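Local coordinates for DinB-like domain-containing protein (Thermus thermophilus, PDB 2YQY), which is of unknown function but folds as a DinB-like four-helix bundle with an exposed histidine triad that may serve as a metal site, at residues Leu17-Leu28 with Leu110-Leu121; Trp45-Val54 with His155-Leu163. All coordinates share one frame; numbering follows the deposited sequence.

Interaction 1: residues Leu17-Leu28 with Leu110-Leu121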
loop_
_atom_site.group_PDB
_atom_site.type_symbol
_atom_site.label_atom_id
_atom_site.label_comp_id
_atom_site.label_asym_id
_atom_site.label_seq_id
_atom_site.Cartn_x
_atom_site.Cartn_y
_atom_site.Cartn_z
ATOM N N LEU A 17 8.431 -0.340 3.518
ATOM C CA LEU A 17 6.985 -0.401 3.650
ATOM C C LEU A 17 6.608 -0.244 5.127
ATOM O O LEU A 17 5.614 0.405 5.472
ATOM C CB LEU A 17 6.466 -1.749 3.117
ATOM C CG LEU A 17 6.103 -1.834 1.656
ATOM C CD1 LEU A 17 6.034 -3.285 1.235
ATOM C CD2 LEU A 17 4.746 -1.115 1.427
ATOM N N GLU A 18 7.409 -0.848 5.999
ATOM C CA GLU A 18 7.199 -0.714 7.438
ATOM C C GLU A 18 7.312 0.732 7.933
ATOM O O GLU A 18 6.430 1.174 8.701
ATOM C CB GLU A 18 8.061 -1.743 8.201
ATOM C CG GLU A 18 7.662 -3.143 7.666
ATOM C CD GLU A 18 8.229 -4.305 8.410
ATOM O OE1 GLU A 18 9.472 -4.356 8.566
ATOM O OE2 GLU A 18 7.428 -5.191 8.799
ATOM N N ALA A 19 8.322 1.464 7.439
ATOM C CA ALA A 19 8.560 2.870 7.754
ATOM C C ALA A 19 7.486 3.809 7.202
ATOM O O ALA A 19 7.022 4.707 7.911
ATOM C CB ALA A 19 9.980 3.313 7.247
ATOM N N SER A 20 7.107 3.639 5.936
ATOM C CA SER A 20 6.149 4.537 5.310
ATOM C C SER A 20 4.762 4.354 5.963
ATOM O O SER A 20 3.991 5.300 6.060
ATOM C CB SER A 20 6.122 4.369 3.767
ATOM O OG SER A 20 5.846 3.020 3.365
ATOM N N ARG A 21 4.459 3.139 6.416
ATOM C CA ARG A 21 3.220 2.880 7.121
ATOM C C ARG A 21 3.154 3.577 8.481
ATOM O O ARG A 21 2.122 4.178 8.824
ATOM C CB ARG A 21 2.917 1.375 7.219
ATOM C CG ARG A 21 1.616 1.033 7.983
ATOM C CD ARG A 21 0.370 1.753 7.382
ATOM N NE ARG A 21 0.187 1.472 5.954
ATOM C CZ ARG A 21 -0.673 0.578 5.486
ATOM N NH1 ARG A 21 -1.433 -0.120 6.339
ATOM N NH2 ARG A 21 -0.784 0.382 4.169
ATOM N N LYS A 22 4.231 3.526 9.254
ATOM C CA LYS A 22 4.281 4.316 10.487
ATOM C C LYS A 22 4.024 5.817 10.193
ATOM O O LYS A 22 3.249 6.469 10.880
ATOM C CB LYS A 22 5.622 4.106 11.204
ATOM C CG LYS A 22 5.869 2.650 11.571
ATOM C CD LYS A 22 7.263 2.388 12.110
ATOM C CE LYS A 22 7.450 0.918 12.473
ATOM N NZ LYS A 22 8.894 0.578 12.564
ATOM N N ALA A 23 4.684 6.338 9.156
ATOM C CA ALA A 23 4.576 7.741 8.754
ATOM C C ALA A 23 3.122 8.063 8.348
ATOM O O ALA A 23 2.550 9.061 8.777
ATOM C CB ALA A 23 5.571 8.043 7.622
ATOM N N LEU A 24 2.523 7.198 7.533
ATOM C CA LEU A 24 1.140 7.385 7.102
ATOM C C LEU A 24 0.159 7.363 8.273
ATOM O O LEU A 24 -0.721 8.219 8.360
ATOM C CB LEU A 24 0.729 6.304 6.057
ATOM C CG LEU A 24 -0.757 6.369 5.635
ATOM C CD1 LEU A 24 -1.070 7.711 4.980
ATOM C CD2 LEU A 24 -1.114 5.234 4.659
ATOM N N LEU A 25 0.259 6.347 9.129
ATOM C CA LEU A 25 -0.698 6.225 10.234
ATOM C C LEU A 25 -0.632 7.432 11.160
ATOM O O LEU A 25 -1.681 7.909 11.613
ATOM C CB LEU A 25 -0.495 4.940 11.029
ATOM C CG LEU A 25 -0.765 3.635 10.300
ATOM C CD1 LEU A 25 -0.519 2.484 11.268
ATOM C CD2 LEU A 25 -2.184 3.589 9.745
ATOM N N ALA A 26 0.588 7.934 11.410
ATOM C CA ALA A 26 0.795 9.100 12.305
ATOM C C ALA A 26 0.215 10.399 11.693
ATOM O O ALA A 26 -0.461 11.181 12.373
ATOM C CB ALA A 26 2.292 9.263 12.633
ATOM N N LEU A 27 0.490 10.609 10.409
ATOM C CA LEU A 27 -0.109 11.694 9.639
ATOM C C LEU A 27 -1.638 11.685 9.738
ATOM O O LEU A 27 -2.255 12.730 10.048
ATOM C CB LEU A 27 0.353 11.634 8.174
ATOM C CG LEU A 27 -0.228 12.688 7.238
ATOM C CD1 LEU A 27 0.680 12.957 5.999
ATOM C CD2 LEU A 27 -1.657 12.310 6.801
ATOM N N LEU A 28 -2.260 10.518 9.494
ATOM C CA LEU A 28 -3.738 10.441 9.573
ATOM C C LEU A 28 -4.279 10.738 10.983
ATOM O O LEU A 28 -5.264 11.473 11.123
ATOM C CB LEU A 28 -4.258 9.092 9.096
ATOM C CG LEU A 28 -4.021 8.729 7.619
ATOM C CD1 LEU A 28 -4.289 7.231 7.407
ATOM C CD2 LEU A 28 -4.864 9.610 6.666
ATOM N N LEU A 110 -8.575 3.336 8.852
ATOM C CA LEU A 110 -7.497 2.746 9.666
ATOM C C LEU A 110 -7.640 1.233 9.772
ATOM O O LEU A 110 -6.643 0.507 9.762
ATOM C CB LEU A 110 -7.487 3.337 11.083
ATOM C CG LEU A 110 -6.985 4.767 11.315
ATOM C CD1 LEU A 110 -6.995 5.068 12.798
ATOM C CD2 LEU A 110 -5.586 5.029 10.724
ATOM N N ALA A 111 -8.884 0.775 9.888
ATOM C CA ALA A 111 -9.187 -0.646 9.987
ATOM C C ALA A 111 -8.878 -1.327 8.646
ATOM O O ALA A 111 -8.332 -2.425 8.617
ATOM C CB ALA A 111 -10.659 -0.866 10.423
ATOM N N LEU A 112 -9.211 -0.654 7.541
ATOM C CA LEU A 112 -8.923 -1.183 6.198
ATOM C C LEU A 112 -7.410 -1.293 5.969
ATOM O O LEU A 112 -6.909 -2.294 5.411
ATOM C CB LEU A 112 -9.570 -0.299 5.111
ATOM C CG LEU A 112 -9.727 -0.876 3.691
ATOM C CD1 LEU A 112 -10.643 -2.114 3.646
ATOM C CD2 LEU A 112 -10.248 0.184 2.742
ATOM N N LEU A 113 -6.688 -0.272 6.410
ATOM C CA LEU A 113 -5.230 -0.293 6.312
ATOM C C LEU A 113 -4.624 -1.477 7.086
ATOM O O LEU A 113 -3.776 -2.187 6.543
ATOM C CB LEU A 113 -4.651 1.045 6.781
ATOM C CG LEU A 113 -4.855 2.226 5.813
ATOM C CD1 LEU A 113 -4.672 3.562 6.558
ATOM C CD2 LEU A 113 -3.878 2.123 4.645
ATOM N N ASP A 114 -5.078 -1.701 8.319
ATOM C CA ASP A 114 -4.493 -2.735 9.171
ATOM C C ASP A 114 -4.723 -4.110 8.583
ATOM O O ASP A 114 -3.819 -4.938 8.563
ATOM C CB ASP A 114 -5.052 -2.680 10.592
ATOM C CG ASP A 114 -4.481 -1.519 11.396
ATOM O OD1 ASP A 114 -3.521 -0.877 10.921
ATOM O OD2 ASP A 114 -4.992 -1.234 12.496
ATOM N N ARG A 115 -5.945 -4.349 8.128
ATOM C CA ARG A 115 -6.319 -5.651 7.572
ATOM C C ARG A 115 -5.500 -5.991 6.323
ATOM O O ARG A 115 -4.946 -7.077 6.221
ATOM C CB ARG A 115 -7.808 -5.671 7.237
ATOM C CG ARG A 115 -8.315 -7.043 6.857
ATOM N N ALA A 116 -5.445 -5.064 5.374
ATOM C CA ALA A 116 -4.726 -5.307 4.114
ATOM C C ALA A 116 -3.231 -5.491 4.365
ATOM O O ALA A 116 -2.575 -6.347 3.750
ATOM C CB ALA A 116 -5.004 -4.161 3.115
ATOM N N ARG A 117 -2.692 -4.704 5.300
ATOM C CA ARG A 117 -1.273 -4.788 5.659
ATOM C C ARG A 117 -0.960 -6.120 6.352
ATOM O O ARG A 117 0.060 -6.725 6.038
ATOM C CB ARG A 117 -0.818 -3.585 6.522
ATOM C CG ARG A 117 0.635 -3.707 7.063
ATOM C CD ARG A 117 1.700 -3.862 5.948
ATOM N NE ARG A 117 1.741 -2.710 5.043
ATOM C CZ ARG A 117 2.631 -1.716 5.112
ATOM N NH1 ARG A 117 3.564 -1.706 6.078
ATOM N NH2 ARG A 117 2.595 -0.729 4.210
ATOM N N ALA A 118 -1.834 -6.596 7.253
ATOM C CA ALA A 118 -1.641 -7.946 7.847
ATOM C C ALA A 118 -1.615 -9.026 6.754
ATOM O O ALA A 118 -0.767 -9.908 6.772
ATOM C CB ALA A 118 -2.729 -8.268 8.917
ATOM N N PHE A 119 -2.533 -8.924 5.790
ATOM C CA PHE A 119 -2.670 -9.878 4.682
ATOM C C PHE A 119 -1.412 -9.809 3.817
ATOM O O PHE A 119 -0.804 -10.822 3.498
ATOM C CB PHE A 119 -3.923 -9.508 3.856
ATOM C CG PHE A 119 -4.200 -10.436 2.702
ATOM C CD1 PHE A 119 -3.669 -11.726 2.666
ATOM C CD2 PHE A 119 -5.015 -10.025 1.649
ATOM C CE1 PHE A 119 -3.928 -12.581 1.577
ATOM C CE2 PHE A 119 -5.284 -10.881 0.585
ATOM C CZ PHE A 119 -4.739 -12.157 0.554
ATOM N N LEU A 120 -1.022 -8.598 3.423
ATOM C CA LEU A 120 0.210 -8.449 2.670
ATOM C C LEU A 120 1.443 -9.070 3.359
ATOM O O LEU A 120 2.230 -9.776 2.705
ATOM C CB LEU A 120 0.460 -6.980 2.329
ATOM C CG LEU A 120 1.728 -6.672 1.517
ATOM C CD1 LEU A 120 1.759 -7.453 0.172
ATOM C CD2 LEU A 120 1.831 -5.176 1.294
ATOM N N LEU A 121 1.617 -8.800 4.652
ATOM C CA LEU A 121 2.760 -9.284 5.361
ATOM C C LEU A 121 2.760 -10.833 5.451
ATOM O O LEU A 121 3.830 -11.466 5.463
ATOM C CB LEU A 121 2.839 -8.654 6.763
ATOM C CG LEU A 121 3.271 -7.187 6.915
ATOM C CD1 LEU A 121 3.235 -6.748 8.392
ATOM C CD2 LEU A 121 4.623 -6.851 6.311
HETATM O O HOH W 1 -1.486 -0.659 9.097
HETATM O O HOH W 2 -2.720 -1.628 3.925
#
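R21 and R117 meet between two nearly antiparallel helices, segments 17-28 and 110-121, whose axes are inclined at 168° and come within 11.9 Å. Both arginines bend at their second and third torsions and slide past one another in opposite directions, each reaching the backbone of the other helix. The chain of R117 leaves with CG anti to the backbone N (chi1 173°), and the bends beyond it turn NH1 onto L17 O at 3.0 Å. That oxygen lies near the guanidinium plane, but the nitrogen sits above the carbonyl plane, on the face not used by the helical N-H of R21. R117 NH2 adds a weak second bond to it. In return R21 NH1 makes a weak bond of 3.1 Å to L113 O, and one water links R21 NH2 to this carbonyl while another links NH1 to D114 OD1. The guanidinium planes stand 39° apart, NH2 of R21 3.6 Å from NH2 of R117, where both arginines gather round the carboxylate of E156, each in a salt bridge to it, which probably offsets their charges; E58 takes R117 NE. R117 lies over one face of the R21 guanidinium and L113 CD2 over the opposite one, 3.6 Å from NH2. At the L28 end the contact turns apolar: L113 is a knob among R21, L24, L25 and L28, its CD1 3.8 Å from L28 CD1, while L25 CD2 meets L110 CD2 at 3.8 Å. The L113 knob and a buried arginine-glutamate network join two helices of the DinB four-helix bundle.

Interaction 2: residues Trp45-Val54 with His155-Leu163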
loop_
_atom_site.group_PDB
_atom_site.type_symbol
_atom_site.label_atom_id
_atom_site.label_comp_id
_atom_site.label_asym_id
_atom_site.label_seq_id
_atom_site.Cartn_x
_atom_site.Cartn_y
_atom_site.Cartn_z
ATOM N N TRP A 45 -9.718 14.003 -4.922
ATOM C CA TRP A 45 -10.114 13.147 -3.815
ATOM C C TRP A 45 -9.560 13.686 -2.478
ATOM O O TRP A 45 -8.725 14.603 -2.464
ATOM C CB TRP A 45 -9.636 11.717 -4.112
ATOM C CG TRP A 45 -8.171 11.498 -4.264
ATOM C CD1 TRP A 45 -7.161 12.437 -4.303
ATOM C CD2 TRP A 45 -7.539 10.227 -4.421
ATOM N NE1 TRP A 45 -5.943 11.810 -4.446
ATOM C CE2 TRP A 45 -6.147 10.455 -4.526
ATOM C CE3 TRP A 45 -8.020 8.910 -4.486
ATOM C CZ2 TRP A 45 -5.215 9.403 -4.683
ATOM C CZ3 TRP A 45 -7.085 7.851 -4.626
ATOM C CH2 TRP A 45 -5.706 8.116 -4.720
ATOM N N THR A 46 -10.008 13.098 -1.361
ATOM C CA THR A 46 -9.584 13.527 -0.013
ATOM C C THR A 46 -8.454 12.643 0.527
ATOM O O THR A 46 -8.197 11.606 -0.041
ATOM C CB THR A 46 -10.736 13.429 0.968
ATOM O OG1 THR A 46 -11.006 12.041 1.172
ATOM C CG2 THR A 46 -12.008 14.195 0.433
ATOM N N PRO A 47 -7.742 13.083 1.606
ATOM C CA PRO A 47 -6.739 12.234 2.267
ATOM C C PRO A 47 -7.257 10.865 2.693
ATOM O O PRO A 47 -6.544 9.881 2.584
ATOM C CB PRO A 47 -6.346 13.044 3.492
ATOM C CG PRO A 47 -6.531 14.464 3.059
ATOM C CD PRO A 47 -7.774 14.438 2.197
ATOM N N LEU A 48 -8.493 10.795 3.180
ATOM C CA LEU A 48 -9.080 9.499 3.522
ATOM C C LEU A 48 -9.308 8.550 2.317
ATOM O O LEU A 48 -9.223 7.343 2.451
ATOM C CB LEU A 48 -10.385 9.709 4.306
ATOM C CG LEU A 48 -10.190 10.256 5.720
ATOM C CD1 LEU A 48 -11.543 10.736 6.297
ATOM C CD2 LEU A 48 -9.516 9.212 6.646
ATOM N N MET A 49 -9.635 9.108 1.164
ATOM C CA MET A 49 -9.739 8.331 -0.083
ATOM C C MET A 49 -8.356 7.878 -0.513
ATOM O O MET A 49 -8.190 6.751 -0.958
ATOM C CB MET A 49 -10.382 9.170 -1.176
ATOM C CG MET A 49 -11.847 9.492 -0.923
ATOM S SD MET A 49 -12.651 10.710 -2.003
ATOM C CE MET A 49 -13.795 11.287 -0.788
ATOM N N VAL A 50 -7.353 8.749 -0.356
ATOM C CA VAL A 50 -6.001 8.349 -0.687
ATOM C C VAL A 50 -5.642 7.116 0.162
ATOM O O VAL A 50 -5.155 6.130 -0.360
ATOM C CB VAL A 50 -4.972 9.490 -0.429
ATOM C CG1 VAL A 50 -3.553 8.981 -0.607
ATOM C CG2 VAL A 50 -5.248 10.685 -1.357
ATOM N N ALA A 51 -5.872 7.197 1.472
ATOM C CA ALA A 51 -5.525 6.103 2.401
ATOM C C ALA A 51 -6.264 4.794 2.061
ATOM O O ALA A 51 -5.676 3.729 2.086
ATOM C CB ALA A 51 -5.805 6.527 3.849
ATOM N N GLU A 52 -7.559 4.887 1.757
ATOM C CA GLU A 52 -8.339 3.719 1.325
ATOM C C GLU A 52 -7.732 3.121 0.052
ATOM O O GLU A 52 -7.595 1.894 -0.050
ATOM C CB GLU A 52 -9.830 4.093 1.134
ATOM C CG GLU A 52 -10.585 3.079 0.332
ATOM C CD GLU A 52 -11.930 3.547 -0.194
ATOM O OE1 GLU A 52 -12.190 4.776 -0.304
ATOM O OE2 GLU A 52 -12.746 2.649 -0.514
ATOM N N HIS A 53 -7.303 3.978 -0.882
ATOM C CA HIS A 53 -6.606 3.523 -2.098
ATOM C C HIS A 53 -5.333 2.718 -1.788
ATOM O O HIS A 53 -5.117 1.657 -2.341
ATOM C CB HIS A 53 -6.246 4.721 -2.989
ATOM C CG HIS A 53 -5.466 4.353 -4.223
ATOM N ND1 HIS A 53 -6.008 3.641 -5.268
ATOM C CD2 HIS A 53 -4.182 4.610 -4.570
ATOM C CE1 HIS A 53 -5.087 3.449 -6.198
ATOM N NE2 HIS A 53 -3.972 4.046 -5.805
ATOM N N VAL A 54 -4.493 3.249 -0.907
ATOM C CA VAL A 54 -3.324 2.550 -0.445
ATOM C C VAL A 54 -3.672 1.139 0.090
ATOM O O VAL A 54 -3.015 0.165 -0.282
ATOM C CB VAL A 54 -2.555 3.385 0.638
ATOM C CG1 VAL A 54 -1.537 2.501 1.391
ATOM C CG2 VAL A 54 -1.878 4.622 -0.030
ATOM N N HIS A 155 4.451 2.613 -4.062
ATOM C CA HIS A 155 3.062 3.101 -4.072
ATOM C C HIS A 155 2.725 3.863 -2.780
ATOM O O HIS A 155 2.204 4.965 -2.822
ATOM C CB HIS A 155 2.074 1.926 -4.242
ATOM C CG HIS A 155 0.657 2.367 -4.403
ATOM N ND1 HIS A 155 -0.333 2.054 -3.496
ATOM C CD2 HIS A 155 0.059 3.087 -5.376
ATOM C CE1 HIS A 155 -1.476 2.580 -3.897
ATOM N NE2 HIS A 155 -1.269 3.204 -5.039
ATOM N N GLU A 156 2.979 3.239 -1.639
ATOM C CA GLU A 156 2.750 3.913 -0.380
ATOM C C GLU A 156 3.634 5.144 -0.218
ATOM O O GLU A 156 3.136 6.181 0.286
ATOM C CB GLU A 156 2.923 2.995 0.813
ATOM C CG GLU A 156 2.501 3.703 2.112
ATOM C CD GLU A 156 2.403 2.754 3.259
ATOM O OE1 GLU A 156 3.437 2.157 3.648
ATOM O OE2 GLU A 156 1.278 2.602 3.776
ATOM N N ALA A 157 4.907 5.075 -0.663
ATOM C CA ALA A 157 5.786 6.248 -0.547
ATOM C C ALA A 157 5.223 7.420 -1.375
ATOM O O ALA A 157 5.160 8.569 -0.935
ATOM C CB ALA A 157 7.253 5.909 -0.951
ATOM N N HIS A 158 4.785 7.105 -2.578
ATOM C CA HIS A 158 4.225 8.107 -3.463
ATOM C C HIS A 158 2.988 8.813 -2.830
ATOM O O HIS A 158 2.883 10.067 -2.830
ATOM C CB HIS A 158 3.831 7.464 -4.790
ATOM C CG HIS A 158 3.032 8.383 -5.654
ATOM N ND1 HIS A 158 3.612 9.224 -6.580
ATOM C CD2 HIS A 158 1.703 8.640 -5.685
ATOM C CE1 HIS A 158 2.673 9.955 -7.156
ATOM N NE2 HIS A 158 1.506 9.631 -6.623
ATOM N N HIS A 159 2.068 8.019 -2.271
ATOM C CA HIS A 159 0.814 8.613 -1.734
ATOM C C HIS A 159 1.050 9.340 -0.421
ATOM O O HIS A 159 0.477 10.386 -0.181
ATOM C CB HIS A 159 -0.305 7.571 -1.666
ATOM C CG HIS A 159 -0.820 7.212 -3.035
ATOM N ND1 HIS A 159 -1.540 8.096 -3.804
ATOM C CD2 HIS A 159 -0.592 6.135 -3.823
ATOM C CE1 HIS A 159 -1.776 7.564 -4.991
ATOM N NE2 HIS A 159 -1.223 6.361 -5.018
ATOM N N LEU A 160 1.929 8.798 0.409
ATOM C CA LEU A 160 2.379 9.520 1.601
ATOM C C LEU A 160 2.982 10.899 1.254
ATOM O O LEU A 160 2.624 11.907 1.838
ATOM C CB LEU A 160 3.402 8.659 2.362
ATOM C CG LEU A 160 4.096 9.281 3.583
ATOM C CD1 LEU A 160 3.046 9.626 4.676
ATOM C CD2 LEU A 160 5.206 8.335 4.075
ATOM N N LYS A 161 3.906 10.925 0.300
ATOM C CA LYS A 161 4.484 12.177 -0.189
ATOM C C LYS A 161 3.436 13.201 -0.676
ATOM O O LYS A 161 3.559 14.418 -0.401
ATOM C CB LYS A 161 5.475 11.866 -1.302
ATOM C CG LYS A 161 6.608 12.804 -1.412
ATOM C CD LYS A 161 7.589 12.263 -2.432
ATOM C CE LYS A 161 8.349 11.050 -1.911
ATOM N NZ LYS A 161 9.797 11.379 -1.743
ATOM N N ALA A 162 2.433 12.724 -1.413
ATOM C CA ALA A 162 1.341 13.580 -1.900
ATOM C C ALA A 162 0.517 14.186 -0.745
ATOM O O ALA A 162 0.213 15.374 -0.746
ATOM C CB ALA A 162 0.447 12.806 -2.850
ATOM N N LEU A 163 0.183 13.356 0.239
ATOM C CA LEU A 163 -0.468 13.813 1.466
ATOM C C LEU A 163 0.389 14.816 2.246
ATOM O O LEU A 163 -0.102 15.881 2.583
ATOM C CB LEU A 163 -0.846 12.627 2.343
ATOM C CG LEU A 163 -1.934 11.682 1.822
ATOM C CD1 LEU A 163 -2.202 10.680 2.892
ATOM C CD2 LEU A 163 -3.191 12.469 1.489
HETATM O O HOH W 3 -0.473 0.535 -1.411
#
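H53, H155 and H159 bring their rings together on one side of an antiparallel helix pair, segments 45-54 and 155-163. On the tightly packed side, L163 CD2 presses on P47 CA at 3.6 Å and touches V50 CG2. V50 CG1 and V54 CG2 both lie against H159 CB, each at 3.7 Å. With CG anti to its carbonyl carbon (chi1 -72°), H159 sets its ring beside H53 and H155. H53 points its edge at the H159 face, offset, with the planes at 75°, and CE1 of H159 comes into the edge of the W45 ring, 3.9 Å from CZ2. The solvent side is polar rather than apolar, its rings partly exposed: H53 NE2 lies 2.9 Å and H159 NE2 3.2 Å from H155 NE2, while a water joins H155 ND1 to V54 O. With alanine in place of H159, the H53 edge is likely to lose its facing ring, and a gap would probably open beside the W45 edge. Three histidine NE2 atoms converging on the bundle surface are consistent with the exposed histidine triad of this protein and probably correspond to the metal-binding triad known in DinB relatives, although no metal is bound here.

Overall arrangement
From the N terminus, helix 10-30 supplies the first half of interaction 1, and the loop before helix 47-71 with the start of that helix supplies the first half of interaction 2. Helix 106-126 then returns to helix 10-30 and closes the first loop, and helix 153-165 comes back to helix 47-71 and closes the second. The segments alternate along the chain, so the two closures cross, and each joins one early helix of the bundle to one late helix. Their centres lie about 11 Å apart and they touch directly: E156, from interaction 2, reaches S20 and R21 of segment 17-28, while L113 packs on the backbone of A51. The buried charges of interaction 1 thus lie next to the helix that carries H155 and H159.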